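Local coordinates for cellulase (Clostridium cellulovorans, PDB 6UI3), which probably hydrolyses beta-1,4-glucan chains such as cellulose, acting as a broad-specificity endoglucanase through its glycoside hydrolase family 5 catalytic domain, at residues 278-283 with 329-334; 224-229 with 284-289; 14-19 with 189-194. One frame throughout, in Å; residues are numbered along the deposited sequence.

Contact 1 of 3, residues 278-283 with 329-334; sequences DNLQDR and PELVQA
R283 and L331 mark the closest backbone approach, with 7.2 Å between their CA atoms, where the first turn of helix 280-296 lies beside the N-terminal part of helix 329-339. Both helices run in the same general direction here, one following the seventh barrel strand and the other the eighth. The 231 Å² buried between the segments comes almost wholly from four residues, L331, L280, R283 and E330, and no hydrogen bond crosses.

L331 is the wedge. Its CB is directed at the opposing helix, and its two methyls meet different parts of R283. CD2 packs on the root of the arginine, 3.6 Å from R283 C and also near its CB, while CD1 meets the guanidinium end. In the R283 conformer described, one of two modelled, CD1 sits 3.6 Å above the guanidinium plane, over the centre of the group. The arginine gets there by a chain bent at its second and third torsions (chi2 -148°, chi3 -69°), which brings its flat end to L331 CD1.

A second, more peripheral pairing joins L280 and E330, which cross at about a right angle. With CG of L280 anti to the backbone N (chi1 179°), CD2 reaches across and touches the carboxylate end at E330 OE2, 3.8 Å away, by van der Waals contact alone. L280 CD1 lies 4.4 Å from L331 CG, linking the two pairings.

A methyl over the face leaves the N-H groups of R283 directed around the rim of the guanidinium. The leucine thus supplies apolar cover to a buried charge whose polar contacts come from other residues: NH1 donates to I274 O, NH2 has a long, weak ion pair with D276, and Y328 adds a cation-pi contact. This low-polarity surrounding would probably strengthen the NH1 bond.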
loop_
_atom_site.group_PDB
_atom_site.type_symbol
_atom_site.label_atom_id
_atom_site.label_comp_id
_atom_site.label_asym_id
_atom_site.label_seq_id
_atom_site.Cartn_x
_atom_site.Cartn_y
_atom_site.Cartn_z
ATOM N N ASP A 278 10.795 0.881 -22.347
ATOM C CA ASP A 278 11.975 0.337 -23.024
ATOM C C ASP A 278 13.216 1.149 -22.683
ATOM O O ASP A 278 14.072 1.418 -23.528
ATOM C CB ASP A 278 11.723 0.190 -24.523
ATOM C CG ASP A 278 10.472 -0.633 -24.798
ATOM O OD1 ASP A 278 9.546 -0.124 -25.461
ATOM O OD2 ASP A 278 10.391 -1.773 -24.288
ATOM N N ASN A 279 13.317 1.512 -21.412
ATOM C CA ASN A 279 14.306 2.431 -20.872
ATOM C C ASN A 279 14.935 1.862 -19.619
ATOM O O ASN A 279 14.990 2.513 -18.570
ATOM C CB ASN A 279 13.664 3.795 -20.596
ATOM C CG ASN A 279 12.479 3.732 -19.625
ATOM O OD1 ASN A 279 11.840 2.691 -19.441
ATOM N ND2 ASN A 279 12.173 4.874 -19.018
ATOM N N LEU A 280 15.450 0.629 -19.720
ATOM C CA LEU A 280 15.907 -0.103 -18.544
ATOM C C LEU A 280 16.900 0.695 -17.707
ATOM O O LEU A 280 16.785 0.735 -16.482
ATOM C CB LEU A 280 16.518 -1.446 -18.949
ATOM C CG LEU A 280 17.040 -2.278 -17.770
ATOM C CD1 LEU A 280 15.936 -2.699 -16.834
ATOM C CD2 LEU A 280 17.802 -3.496 -18.296
ATOM N N GLN A 281 17.914 1.301 -18.328
ATOM C CA GLN A 281 18.923 1.988 -17.522
ATOM C C GLN A 281 18.325 3.167 -16.767
ATOM O O GLN A 281 18.691 3.425 -15.617
ATOM C CB GLN A 281 20.109 2.421 -18.386
ATOM C CG GLN A 281 20.875 1.246 -19.000
ATOM C CD GLN A 281 21.356 0.239 -17.971
ATOM O OE1 GLN A 281 21.940 0.610 -16.960
ATOM N NE2 GLN A 281 21.114 -1.046 -18.233
ATOM N N ASP A 282 17.408 3.900 -17.398
ATOM C CA ASP A 282 16.706 4.961 -16.684
ATOM C C ASP A 282 15.899 4.418 -15.518
ATOM O O ASP A 282 15.824 5.057 -14.461
ATOM C CB ASP A 282 15.808 5.720 -17.652
ATOM C CG ASP A 282 16.598 6.501 -18.666
ATOM O OD1 ASP A 282 17.239 7.495 -18.256
ATOM O OD2 ASP A 282 16.589 6.097 -19.856
ATOM N N ARG A 283 15.264 3.257 -15.695
ATOM C CA ARG A 283 14.481 2.676 -14.609
ATOM C C ARG A 283 15.381 2.231 -13.459
ATOM O O ARG A 283 15.005 2.357 -12.284
ATOM C CB ARG A 283 13.630 1.515 -15.135
ATOM C CG ARG A 283 12.606 1.945 -16.179
ATOM C CD ARG A 283 11.339 1.104 -16.114
ATOM N NE ARG A 283 11.537 -0.275 -16.535
ATOM C CZ ARG A 283 10.716 -1.275 -16.235
ATOM N NH1 ARG A 283 9.652 -1.070 -15.475
ATOM N NH2 ARG A 283 10.974 -2.491 -16.688
ATOM N N PRO A 329 15.962 -8.324 -13.372
ATOM C CA PRO A 329 16.580 -8.469 -12.042
ATOM C C PRO A 329 17.313 -7.215 -11.611
ATOM O O PRO A 329 17.466 -6.972 -10.398
ATOM C CB PRO A 329 17.516 -9.673 -12.214
ATOM C CG PRO A 329 17.908 -9.635 -13.679
ATOM C CD PRO A 329 16.616 -9.189 -14.376
ATOM N N GLU A 330 17.729 -6.385 -12.575
ATOM C CA GLU A 330 18.434 -5.152 -12.263
ATOM C C GLU A 330 17.575 -4.217 -11.428
ATOM O O GLU A 330 18.103 -3.396 -10.673
ATOM C CB GLU A 330 18.835 -4.434 -13.553
ATOM C CG GLU A 330 19.699 -5.242 -14.514
ATOM C CD GLU A 330 18.924 -6.048 -15.577
ATOM O OE1 GLU A 330 17.721 -6.337 -15.383
ATOM O OE2 GLU A 330 19.543 -6.385 -16.596
ATOM N N LEU A 331 16.253 -4.287 -11.555
ATOM C CA LEU A 331 15.396 -3.392 -10.792
ATOM C C LEU A 331 15.278 -3.849 -9.349
ATOM O O LEU A 331 15.189 -3.019 -8.434
ATOM C CB LEU A 331 14.014 -3.289 -11.449
ATOM C CG LEU A 331 14.039 -2.628 -12.820
ATOM C CD1 LEU A 331 12.642 -2.543 -13.422
ATOM C CD2 LEU A 331 14.680 -1.241 -12.796
ATOM N N VAL A 332 15.242 -5.160 -9.120
ATOM C CA VAL A 332 15.292 -5.663 -7.755
ATOM C C VAL A 332 16.625 -5.289 -7.124
ATOM O O VAL A 332 16.693 -4.840 -5.970
ATOM C CB VAL A 332 15.061 -7.188 -7.735
ATOM C CG1 VAL A 332 15.155 -7.717 -6.321
ATOM C CG2 VAL A 332 13.720 -7.550 -8.384
ATOM N N GLN A 333 17.715 -5.454 -7.875
ATOM C CA GLN A 333 19.024 -5.103 -7.345
ATOM C C GLN A 333 19.120 -3.609 -7.056
ATOM O O GLN A 333 19.789 -3.206 -6.100
ATOM C CB GLN A 333 20.123 -5.551 -8.313
ATOM C CG GLN A 333 21.526 -5.429 -7.733
ATOM C CD GLN A 333 21.717 -6.288 -6.503
ATOM O OE1 GLN A 333 21.382 -7.468 -6.510
ATOM N NE2 GLN A 333 22.223 -5.694 -5.436
ATOM N N ALA A 334 18.465 -2.774 -7.867
ATOM C CA ALA A 334 18.473 -1.332 -7.622
ATOM C C ALA A 334 17.791 -0.992 -6.307
ATOM O O ALA A 334 18.236 -0.086 -5.587
ATOM C CB ALA A 334 17.798 -0.592 -8.782
#

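Contact 2 of 3, residues 224-229 with 284-289; sequences YIPYNL and INFTKF
The ring of F286 packs against I225, P226 and L229, with its edge on the first two, in a contact that joins helix 280-296 to the loop leaving strand 217-222, on the C-terminal side of the barrel. It is small, 119 Å² in total, and its backbones stay well apart: the nearest CA atoms, those of L229 and F286, are 9.7 Å from each other. One ring therefore spans the distance.

F286 can do so because its CG is anti to the backbone N (chi1 172°), extending the ring away from its helix. The leading edge meets a carbonyl: I225 O lies near the ring plane, 3.2 Å from F286 CE2 and 3.5 Å from F286 CZ. No polar partner for this buried oxygen is found in the model, so the weakly positive C-H edge of the ring probably offers it some electrostatic compensation. P226 CD adds a looser touch at the edge, 4.4 Å from F286 CE2. The peptide bond between I225 and P226 is cis, which kinks the chain just before the short helix 227-230.

L229 comes from that helix. Its side chain and that of F286 run past each other in opposite senses, and L229 CD2 stops 4.1 Å from F286 CD2, approaching obliquely. Other aromatic groups also touch the ring: F241 meets it edge-to-face, and Y290 joins it with the planes inclined. The CB of I225 points away from F286, and its side chain touches F248 and T252 of helix 243-261.

Y224, at the head of the loop, touches W304 of strand 301-305 and makes a weak hydrogen bond to Q271. Packing between a beta-to-alpha loop and an outer helix is characteristic of the TIM barrel, whose glycosidase members carry their active site at this C-terminal end of the strands.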
loop_
_atom_site.group_PDB
_atom_site.type_symbol
_atom_site.label_atom_id
_atom_site.label_comp_id
_atom_site.label_asym_id
_atom_site.label_seq_id
_atom_site.Cartn_x
_atom_site.Cartn_y
_atom_site.Cartn_z
ATOM N N TYR A 224 4.217 7.876 -7.404
ATOM C CA TYR A 224 4.770 7.547 -8.715
ATOM C C TYR A 224 5.197 8.872 -9.338
ATOM O O TYR A 224 4.492 9.480 -10.146
ATOM C CB TYR A 224 3.721 6.863 -9.563
ATOM C CG TYR A 224 3.087 5.599 -9.021
ATOM C CD1 TYR A 224 3.498 4.355 -9.465
ATOM C CD2 TYR A 224 2.029 5.656 -8.129
ATOM C CE1 TYR A 224 2.881 3.194 -9.025
ATOM C CE2 TYR A 224 1.400 4.495 -7.676
ATOM C CZ TYR A 224 1.825 3.262 -8.135
ATOM O OH TYR A 224 1.195 2.102 -7.747
ATOM N N ILE A 225 6.369 9.339 -8.925
ATOM C CA ILE A 225 6.770 10.718 -9.189
ATOM C C ILE A 225 8.163 10.784 -9.793
ATOM O O ILE A 225 9.021 9.951 -9.458
ATOM C CB ILE A 225 6.703 11.586 -7.912
ATOM C CG1 ILE A 225 7.589 11.031 -6.795
ATOM C CG2 ILE A 225 5.236 11.752 -7.465
ATOM C CD1 ILE A 225 7.758 12.012 -5.628
ATOM N N PRO A 226 8.426 11.748 -10.682
ATOM C CA PRO A 226 7.440 12.630 -11.304
ATOM C C PRO A 226 6.517 11.829 -12.221
ATOM O O PRO A 226 6.937 10.866 -12.857
ATOM C CB PRO A 226 8.293 13.651 -12.076
ATOM C CG PRO A 226 9.594 13.003 -12.263
ATOM C CD PRO A 226 9.777 11.947 -11.228
ATOM N N TYR A 227 5.249 12.219 -12.272
ATOM C CA TYR A 227 4.232 11.437 -12.962
ATOM C C TYR A 227 4.567 11.176 -14.427
ATOM O O TYR A 227 4.381 10.058 -14.923
ATOM C CB TYR A 227 2.878 12.156 -12.852
ATOM C CG TYR A 227 1.811 11.553 -13.722
ATOM C CD1 TYR A 227 1.222 10.348 -13.384
ATOM C CD2 TYR A 227 1.399 12.177 -14.889
ATOM C CE1 TYR A 227 0.254 9.776 -14.196
ATOM C CE2 TYR A 227 0.433 11.612 -15.697
ATOM C CZ TYR A 227 -0.126 10.417 -15.342
ATOM O OH TYR A 227 -1.093 9.862 -16.164
ATOM N N ASN A 228 5.001 12.198 -15.167
ATOM C CA ASN A 228 5.132 12.015 -16.613
ATOM C C ASN A 228 6.173 10.970 -16.973
ATOM O O ASN A 228 6.028 10.287 -17.991
ATOM C CB ASN A 228 5.419 13.346 -17.302
ATOM C CG ASN A 228 4.196 14.218 -17.405
ATOM O OD1 ASN A 228 3.065 13.735 -17.439
ATOM N ND2 ASN A 228 4.419 15.521 -17.488
ATOM N N LEU A 229 7.212 10.825 -16.154
ATOM C CA LEU A 229 8.210 9.781 -16.348
ATOM C C LEU A 229 7.751 8.452 -15.764
ATOM O O LEU A 229 7.872 7.402 -16.408
ATOM C CB LEU A 229 9.517 10.214 -15.677
ATOM C CG LEU A 229 10.622 9.159 -15.664
ATOM C CD1 LEU A 229 11.119 8.826 -17.064
ATOM C CD2 LEU A 229 11.794 9.597 -14.770
ATOM N N ILE A 284 16.569 1.704 -13.770
ATOM C CA ILE A 284 17.535 1.326 -12.735
ATOM C C ILE A 284 17.956 2.554 -11.943
ATOM O O ILE A 284 17.927 2.566 -10.705
ATOM C CB ILE A 284 18.760 0.631 -13.367
ATOM C CG1 ILE A 284 18.364 -0.723 -13.965
ATOM C CG2 ILE A 284 19.869 0.454 -12.336
ATOM C CD1 ILE A 284 19.432 -1.327 -14.875
ATOM N N ASN A 285 18.344 3.611 -12.659
ATOM C CA ASN A 285 18.813 4.824 -11.997
ATOM C C ASN A 285 17.712 5.457 -11.166
ATOM O O ASN A 285 17.941 5.885 -10.030
ATOM C CB ASN A 285 19.306 5.843 -13.029
ATOM C CG ASN A 285 20.501 5.366 -13.819
ATOM O OD1 ASN A 285 21.210 4.437 -13.419
ATOM N ND2 ASN A 285 20.745 6.026 -14.941
ATOM N N PHE A 286 16.499 5.503 -11.712
ATOM C CA PHE A 286 15.351 5.996 -10.964
ATOM C C PHE A 286 15.148 5.221 -9.676
ATOM O O PHE A 286 14.959 5.807 -8.601
ATOM C CB PHE A 286 14.105 5.883 -11.848
ATOM C CG PHE A 286 12.795 6.186 -11.143
ATOM C CD1 PHE A 286 12.125 5.222 -10.407
ATOM C CD2 PHE A 286 12.199 7.431 -11.257
ATOM C CE1 PHE A 286 10.902 5.522 -9.784
ATOM C CE2 PHE A 286 10.974 7.711 -10.635
ATOM C CZ PHE A 286 10.348 6.769 -9.910
ATOM N N THR A 287 15.145 3.896 -9.773
ATOM C CA THR A 287 14.793 3.050 -8.637
ATOM C C THR A 287 15.848 3.141 -7.552
ATOM O O THR A 287 15.520 3.266 -6.362
ATOM C CB THR A 287 14.571 1.615 -9.117
ATOM O OG1 THR A 287 13.495 1.583 -10.061
ATOM C CG2 THR A 287 14.241 0.689 -7.974
ATOM N N LYS A 288 17.117 3.132 -7.942
ATOM C CA LYS A 288 18.199 3.307 -6.980
ATOM C C LYS A 288 18.074 4.651 -6.268
ATOM O O LYS A 288 18.131 4.733 -5.038
ATOM C CB LYS A 288 19.537 3.205 -7.719
ATOM C CG LYS A 288 20.757 3.590 -6.904
ATOM C CD LYS A 288 21.031 2.595 -5.808
ATOM C CE LYS A 288 22.161 3.068 -4.892
ATOM N NZ LYS A 288 23.455 3.270 -5.590
ATOM N N PHE A 289 17.903 5.725 -7.044
ATOM C CA PHE A 289 17.793 7.055 -6.456
ATOM C C PHE A 289 16.596 7.143 -5.523
ATOM O O PHE A 289 16.685 7.687 -4.417
ATOM C CB PHE A 289 17.668 8.117 -7.555
ATOM C CG PHE A 289 17.631 9.505 -7.019
ATOM C CD1 PHE A 289 18.796 10.205 -6.815
ATOM C CD2 PHE A 289 16.442 10.094 -6.653
ATOM C CE1 PHE A 289 18.777 11.483 -6.274
ATOM C CE2 PHE A 289 16.412 11.374 -6.136
ATOM C CZ PHE A 289 17.568 12.058 -5.938
#

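Contact 3 of 3, residues 14-19 with 189-194; sequences LSAMDL and KRLIMV
L191 reaches toward A16 and L19, and its side chain carries the direct contact. CB starts the path with no atom of 14-19 within 4.2 Å. CG stands anti to the backbone N (chi1 -176°), which projects the fork onto the first turn of helix 16-21. There the branches part: CD1 lies 3.7 Å from A16 CB and 4.1 Å from A16 CA, whereas CD2 meets L19 CD1 at 3.9 Å. One methyl is thus pressed on the small alanine and the other on the tip of the leucine three residues later, so that L191 straddles two positions on one face of the helix. L19 and L191 lie askew to each other, and all three residues are buried.

Outside this apolar patch, a water bridges the two backbones, donating to L14 O at 2.8 Å and to K189 O at 2.9 Å. It joins the chain just before the helix to the chain just before strand 192-195.

The helix start is fixed independently. S15 is the N-cap, its OG accepting from D18 N at 3.0 Å with a fairly straight N-H...O angle of 160°, and this holds the turn that presents A16 and L19.

L19 also touches Y101 and I146 of neighbouring strands, and both A16 and L191 touch N216, next to strand 217-222. Several strand starts thus converge on one short helix, which packs across the N-terminal end of the parallel barrel, a bottom closure found in many TIM barrels.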
loop_
_atom_site.group_PDB
_atom_site.type_symbol
_atom_site.label_atom_id
_atom_site.label_comp_id
_atom_site.label_asym_id
_atom_site.label_seq_id
_atom_site.Cartn_x
_atom_site.Cartn_y
_atom_site.Cartn_z
ATOM N N LEU A 14 6.430 -3.331 19.469
ATOM C CA LEU A 14 7.309 -2.299 18.931
ATOM C C LEU A 14 6.575 -0.974 18.762
ATOM O O LEU A 14 5.394 -0.932 18.423
ATOM C CB LEU A 14 7.826 -2.725 17.558
ATOM C CG LEU A 14 8.648 -4.013 17.452
ATOM C CD1 LEU A 14 9.148 -4.211 16.026
ATOM C CD2 LEU A 14 9.825 -4.027 18.420
ATOM N N SER A 15 7.287 0.118 18.989
ATOM C CA SER A 15 6.796 1.418 18.576
ATOM C C SER A 15 6.597 1.420 17.061
ATOM O O SER A 15 7.207 0.639 16.321
ATOM C CB SER A 15 7.818 2.482 18.949
ATOM O OG SER A 15 8.989 2.290 18.186
ATOM N N ALA A 16 5.736 2.321 16.590
ATOM C CA ALA A 16 5.551 2.459 15.149
ATOM C C ALA A 16 6.879 2.733 14.455
ATOM O O ALA A 16 7.143 2.200 13.374
ATOM C CB ALA A 16 4.559 3.578 14.832
ATOM N N MET A 17 7.735 3.557 15.058
ATOM C CA MET A 17 9.027 3.836 14.438
ATOM C C MET A 17 9.861 2.563 14.294
ATOM O O MET A 17 10.469 2.335 13.244
ATOM C CB MET A 17 9.780 4.904 15.231
ATOM C CG MET A 17 9.127 6.290 15.191
ATOM S SD MET A 17 9.257 7.151 13.605
ATOM C CE MET A 17 10.893 7.858 13.757
ATOM N N ASP A 18 9.891 1.713 15.333
ATOM C CA ASP A 18 10.677 0.483 15.241
ATOM C C ASP A 18 10.063 -0.509 14.255
ATOM O O ASP A 18 10.784 -1.218 13.543
ATOM C CB ASP A 18 10.805 -0.179 16.615
ATOM C CG ASP A 18 11.983 0.332 17.434
ATOM O OD1 ASP A 18 12.850 1.065 16.905
ATOM O OD2 ASP A 18 12.041 -0.047 18.625
ATOM N N LEU A 19 8.735 -0.597 14.209
ATOM C CA LEU A 19 8.087 -1.505 13.265
ATOM C C LEU A 19 8.411 -1.088 11.838
ATOM O O LEU A 19 8.839 -1.908 11.012
ATOM C CB LEU A 19 6.582 -1.526 13.542
ATOM C CG LEU A 19 5.648 -2.633 13.027
ATOM C CD1 LEU A 19 5.649 -2.724 11.498
ATOM C CD2 LEU A 19 5.961 -3.968 13.721
ATOM N N LYS A 189 -2.293 -3.131 19.567
ATOM C CA LYS A 189 -0.859 -2.856 19.461
ATOM C C LYS A 189 -0.339 -2.946 18.026
ATOM O O LYS A 189 0.873 -2.815 17.799
ATOM C CB LYS A 189 -0.080 -3.831 20.341
ATOM C CG LYS A 189 -0.302 -3.625 21.820
ATOM C CD LYS A 189 0.535 -4.609 22.622
ATOM C CE LYS A 189 0.284 -4.478 24.116
ATOM N NZ LYS A 189 1.095 -5.456 24.898
ATOM N N ARG A 190 -1.223 -3.140 17.060
ATOM C CA ARG A 190 -0.856 -3.340 15.664
ATOM C C ARG A 190 -0.605 -2.005 14.964
ATOM O O ARG A 190 -1.327 -1.036 15.190
ATOM C CB ARG A 190 -2.056 -4.023 14.984
ATOM C CG ARG A 190 -1.821 -4.426 13.553
ATOM C CD ARG A 190 -2.970 -5.240 12.944
ATOM N NE ARG A 190 -3.466 -6.330 13.789
ATOM C CZ ARG A 190 -2.782 -7.427 14.107
ATOM N NH1 ARG A 190 -1.550 -7.624 13.655
ATOM N NH2 ARG A 190 -3.329 -8.320 14.919
ATOM N N LEU A 191 0.384 -1.962 14.068
ATOM C CA LEU A 191 0.552 -0.763 13.244
ATOM C C LEU A 191 -0.644 -0.595 12.304
ATOM O O LEU A 191 -1.084 -1.549 11.644
ATOM C CB LEU A 191 1.841 -0.837 12.432
ATOM C CG LEU A 191 2.137 0.413 11.608
ATOM C CD1 LEU A 191 2.515 1.592 12.481
ATOM C CD2 LEU A 191 3.243 0.178 10.580
ATOM N N ILE A 192 -1.169 0.629 12.241
ATOM C CA ILE A 192 -2.210 1.004 11.290
ATOM C C ILE A 192 -1.683 2.129 10.405
ATOM O O ILE A 192 -1.120 3.114 10.904
ATOM C CB ILE A 192 -3.511 1.433 11.998
ATOM C CG1 ILE A 192 -4.028 0.311 12.905
ATOM C CG2 ILE A 192 -4.573 1.826 10.965
ATOM C CD1 ILE A 192 -5.104 0.747 13.889
ATOM N N MET A 193 -1.861 1.973 9.102
ATOM C CA MET A 193 -1.486 2.965 8.100
ATOM C C MET A 193 -2.704 3.810 7.743
ATOM O O MET A 193 -3.796 3.268 7.518
ATOM C CB MET A 193 -0.985 2.275 6.829
ATOM C CG MET A 193 0.289 1.472 7.030
ATOM S SD MET A 193 0.704 0.362 5.665
ATOM C CE MET A 193 0.849 1.516 4.308
ATOM N N VAL A 194 -2.507 5.137 7.673
ATOM C CA VAL A 194 -3.561 6.072 7.359
ATOM C C VAL A 194 -3.107 6.951 6.191
ATOM O O VAL A 194 -2.035 7.566 6.262
ATOM C CB VAL A 194 -3.967 6.948 8.566
ATOM C CG1 VAL A 194 -4.761 6.100 9.570
ATOM C CG2 VAL A 194 -2.764 7.591 9.247
HETATM O O HOH W 1 3.045 -2.034 19.547
#

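From the N terminus, contact 3 comes first: it joins helix 16-21 to the entry of the fifth strand, 192-195, closing a loop of 169 residues that holds the first four strands. Only afterwards does the chain open contact 2 at 224-229. Before that closes at 284-289, contact 1 opens at 278-283, to close at 329-334, so contacts 1 and 2 cross. Contact 2 ties the loop after strand 217-222 to helix 280-296, and contact 1 ties that same helix to the last one, 329-339. The two touch, E330 CB lying 3.4 Å from I284 CD1. Contact 3 is remote, its centre about 28 Å or more from both others.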